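Local atomic coordinates of Pa14_01140 (Pseudomonas aeruginosa, PDB entry 6OX6), a protein that serves as the immunity protein to the type VI secretion effector Tas1, a (p)ppApp-synthesizing toxin, and helps prevent its premature activation. Residues Asp22-Trp27 with Arg37-Ala42. Numbering follows the deposited sequence.
Sequences DVTYRW and RFYGEA
The Tyr-39 ring lies flat against the backbone of Asp-22: Asp-22 CA sits 3.5 Å from the ring centroid and only 3° off its normal, a CH-pi contact over the centre of one face. The Asp-22 carboxylate is 11° from parallel to the ring but displaced past its CD2/CE2 side, with Asp-22 OD1 3.5 Å from Tyr-39 CE2, whereas Thr-24 CG2 meets the ring edge at CE1. Phe-74 stacks on the Tyr-39 ring, and Tyr-39 OH is hydrogen-bonded to Asp-17 OD1 and Asp-19 OD2, tying down the far end of the side chain. The Phe-38 ring has Asp-22 O near its plane at one edge; Val-23 CG2 approaches obliquely, 3.6 Å from Phe-38 CE2, the two side chains lying alongside each other. The Arg-37 chain runs extended from CG to NE, and Glu-41 O accepts from Arg-37 NE at 2.7 Å in the guanidinium plane, while NH1 is bonded to Glu-71 O.

Backbone evidence fixes the pairing. Thr-24 and Arg-37 form an antiparallel hydrogen-bonded pair, with Arg-37 N 2.7 Å from Thr-24 O. In return, Arg-37 O accepts from both Thr-24 N and Thr-24 OG1. That hydroxyl, set between the backbone N and carbonyl carbon of Thr-24, donates in the carbonyl plane, on a lone pair. Beyond the non-hydrogen-bonded pair Val-23/Phe-38, Tyr-39 N donates almost straight (171°) to Asp-22 O at 2.9 Å.

Toward strand 14-18, Asp-22 and Val-23 form a G1 beta bulge facing Tyr-18. Separately, 37-42 leaves the sheet through a type II turn, Phe-38 to Glu-41, closed by Glu-41 N to Phe-38 O, with Gly-40 at positive phi. Lys-303 of the Tas1 chain makes a cation-pi contact with Phe-38 and a salt bridge with Glu-41. The arrangement is the open end of an antiparallel beta hairpin, strands 23-28 and 33-38.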
loop_
_atom_site.group_PDB
_atom_site.type_symbol
_atom_site.label_atom_id
_atom_site.label_comp_id
_atom_site.label_asym_id
_atom_site.label_seq_id
_atom_site.Cartn_x
_atom_site.Cartn_y
_atom_site.Cartn_z
ATOM N N ASP B 22 -8.398 3.118 -7.594
ATOM C CA ASP B 22 -9.649 3.162 -8.382
ATOM C C ASP B 22 -10.712 2.188 -7.847
ATOM O O ASP B 22 -11.340 1.441 -8.597
ATOM C CB ASP B 22 -9.356 2.862 -9.854
ATOM C CG ASP B 22 -8.651 4.011 -10.561
ATOM O OD1 ASP B 22 -8.445 5.064 -9.932
ATOM O OD2 ASP B 22 -8.312 3.856 -11.753
ATOM N N VAL B 23 -10.903 2.175 -6.531
ATOM C CA VAL B 23 -11.793 1.202 -5.913
ATOM C C VAL B 23 -12.664 1.905 -4.875
ATOM O O VAL B 23 -12.252 2.901 -4.260
ATOM C CB VAL B 23 -10.996 0.014 -5.308
ATOM C CG1 VAL B 23 -9.981 0.457 -4.191
ATOM C CG2 VAL B 23 -11.929 -1.065 -4.833
ATOM N N THR B 24 -13.902 1.406 -4.727
ATOM C CA THR B 24 -14.833 1.819 -3.684
ATOM C C THR B 24 -15.373 0.601 -2.930
ATOM O O THR B 24 -15.403 -0.526 -3.438
ATOM C CB THR B 24 -16.012 2.641 -4.258
ATOM O OG1 THR B 24 -16.911 1.781 -4.992
ATOM C CG2 THR B 24 -15.480 3.729 -5.189
ATOM N N TYR B 25 -15.823 0.844 -1.702
ATOM C CA TYR B 25 -16.365 -0.195 -0.840
ATOM C C TYR B 25 -17.658 0.291 -0.216
ATOM O O TYR B 25 -17.859 1.504 -0.007
ATOM C CB TYR B 25 -15.385 -0.602 0.292
ATOM C CG TYR B 25 -14.128 -1.276 -0.225
ATOM C CD1 TYR B 25 -12.983 -0.542 -0.470
ATOM C CD2 TYR B 25 -14.108 -2.631 -0.513
ATOM C CE1 TYR B 25 -11.850 -1.140 -0.950
ATOM C CE2 TYR B 25 -12.983 -3.240 -0.984
ATOM C CZ TYR B 25 -11.860 -2.496 -1.202
ATOM O OH TYR B 25 -10.726 -3.095 -1.676
ATOM N N ARG B 26 -18.535 -0.674 0.058
ATOM C CA ARG B 26 -19.770 -0.446 0.785
ATOM C C ARG B 26 -19.780 -1.354 2.007
ATOM O O ARG B 26 -19.601 -2.575 1.886
ATOM C CB ARG B 26 -20.980 -0.704 -0.111
ATOM C CG ARG B 26 -22.317 -0.717 0.627
ATOM C CD ARG B 26 -23.477 -1.006 -0.366
ATOM N NE ARG B 26 -23.459 -2.350 -0.926
ATOM C CZ ARG B 26 -24.141 -3.379 -0.412
ATOM N NH1 ARG B 26 -24.879 -3.221 0.688
ATOM N NH2 ARG B 26 -24.084 -4.574 -0.990
ATOM N N TRP B 27 -19.957 -0.751 3.178
ATOM C CA TRP B 27 -20.131 -1.469 4.431
ATOM C C TRP B 27 -21.594 -1.407 4.862
ATOM O O TRP B 27 -22.204 -0.335 4.891
ATOM C CB TRP B 27 -19.206 -0.874 5.492
ATOM C CG TRP B 27 -19.515 -1.195 6.930
ATOM C CD1 TRP B 27 -20.098 -0.365 7.846
ATOM C CD2 TRP B 27 -19.233 -2.426 7.627
ATOM N NE1 TRP B 27 -20.204 -1.002 9.063
ATOM C CE2 TRP B 27 -19.683 -2.268 8.952
ATOM C CE3 TRP B 27 -18.651 -3.649 7.251
ATOM C CZ2 TRP B 27 -19.560 -3.278 9.909
ATOM C CZ3 TRP B 27 -18.530 -4.657 8.200
ATOM C CH2 TRP B 27 -18.980 -4.460 9.519
ATOM N N ARG B 37 -16.652 -2.179 -5.204
ATOM C CA ARG B 37 -17.065 -1.708 -6.531
ATOM C C ARG B 37 -15.905 -0.947 -7.152
ATOM O O ARG B 37 -15.541 0.129 -6.665
ATOM C CB ARG B 37 -18.302 -0.820 -6.456
ATOM C CG ARG B 37 -18.815 -0.410 -7.818
ATOM C CD ARG B 37 -20.185 0.226 -7.753
ATOM N NE ARG B 37 -20.644 0.579 -9.093
ATOM C CZ ARG B 37 -21.717 1.317 -9.365
ATOM N NH1 ARG B 37 -22.479 1.814 -8.398
ATOM N NH2 ARG B 37 -22.015 1.566 -10.623
ATOM N N PHE B 38 -15.310 -1.506 -8.203
ATOM C CA PHE B 38 -14.183 -0.866 -8.872
ATOM C C PHE B 38 -14.676 0.200 -9.823
ATOM O O PHE B 38 -15.798 0.123 -10.329
ATOM C CB PHE B 38 -13.344 -1.887 -9.635
ATOM C CG PHE B 38 -12.578 -2.835 -8.723
ATOM C CD1 PHE B 38 -13.097 -4.077 -8.393
ATOM C CD2 PHE B 38 -11.364 -2.465 -8.194
ATOM C CE1 PHE B 38 -12.421 -4.931 -7.560
ATOM C CE2 PHE B 38 -10.662 -3.336 -7.332
ATOM C CZ PHE B 38 -11.203 -4.557 -7.025
ATOM N N TYR B 39 -13.831 1.212 -10.057
ATOM C CA TYR B 39 -14.210 2.301 -10.953
ATOM C C TYR B 39 -14.655 1.735 -12.283
ATOM O O TYR B 39 -14.012 0.838 -12.828
ATOM C CB TYR B 39 -13.042 3.255 -11.187
ATOM C CG TYR B 39 -12.755 4.229 -10.078
ATOM C CD1 TYR B 39 -13.229 4.024 -8.779
ATOM C CD2 TYR B 39 -11.999 5.359 -10.335
ATOM C CE1 TYR B 39 -12.936 4.919 -7.760
ATOM C CE2 TYR B 39 -11.700 6.243 -9.349
ATOM C CZ TYR B 39 -12.160 6.028 -8.059
ATOM O OH TYR B 39 -11.844 6.983 -7.107
ATOM N N GLY B 40 -15.777 2.241 -12.791
ATOM C CA GLY B 40 -16.289 1.821 -14.084
ATOM C C GLY B 40 -16.996 0.483 -14.118
ATOM O O GLY B 40 -17.278 -0.023 -15.220
ATOM N N GLU B 41 -17.313 -0.105 -12.966
ATOM C CA GLU B 41 -17.931 -1.421 -12.933
ATOM C C GLU B 41 -19.131 -1.407 -12.011
ATOM O O GLU B 41 -19.272 -0.534 -11.156
ATOM C CB GLU B 41 -16.943 -2.490 -12.448
ATOM C CG GLU B 41 -15.805 -2.701 -13.415
ATOM C CD GLU B 41 -14.776 -3.708 -12.930
ATOM O OE1 GLU B 41 -15.124 -4.583 -12.102
ATOM O OE2 GLU B 41 -13.621 -3.623 -13.401
ATOM N N ALA B 42 -19.962 -2.437 -12.146
ATOM C CA ALA B 42 -20.952 -2.720 -11.117
ATOM C C ALA B 42 -20.277 -3.309 -9.870
ATOM O O ALA B 42 -19.143 -3.797 -9.907
ATOM C CB ALA B 42 -22.024 -3.676 -11.645
#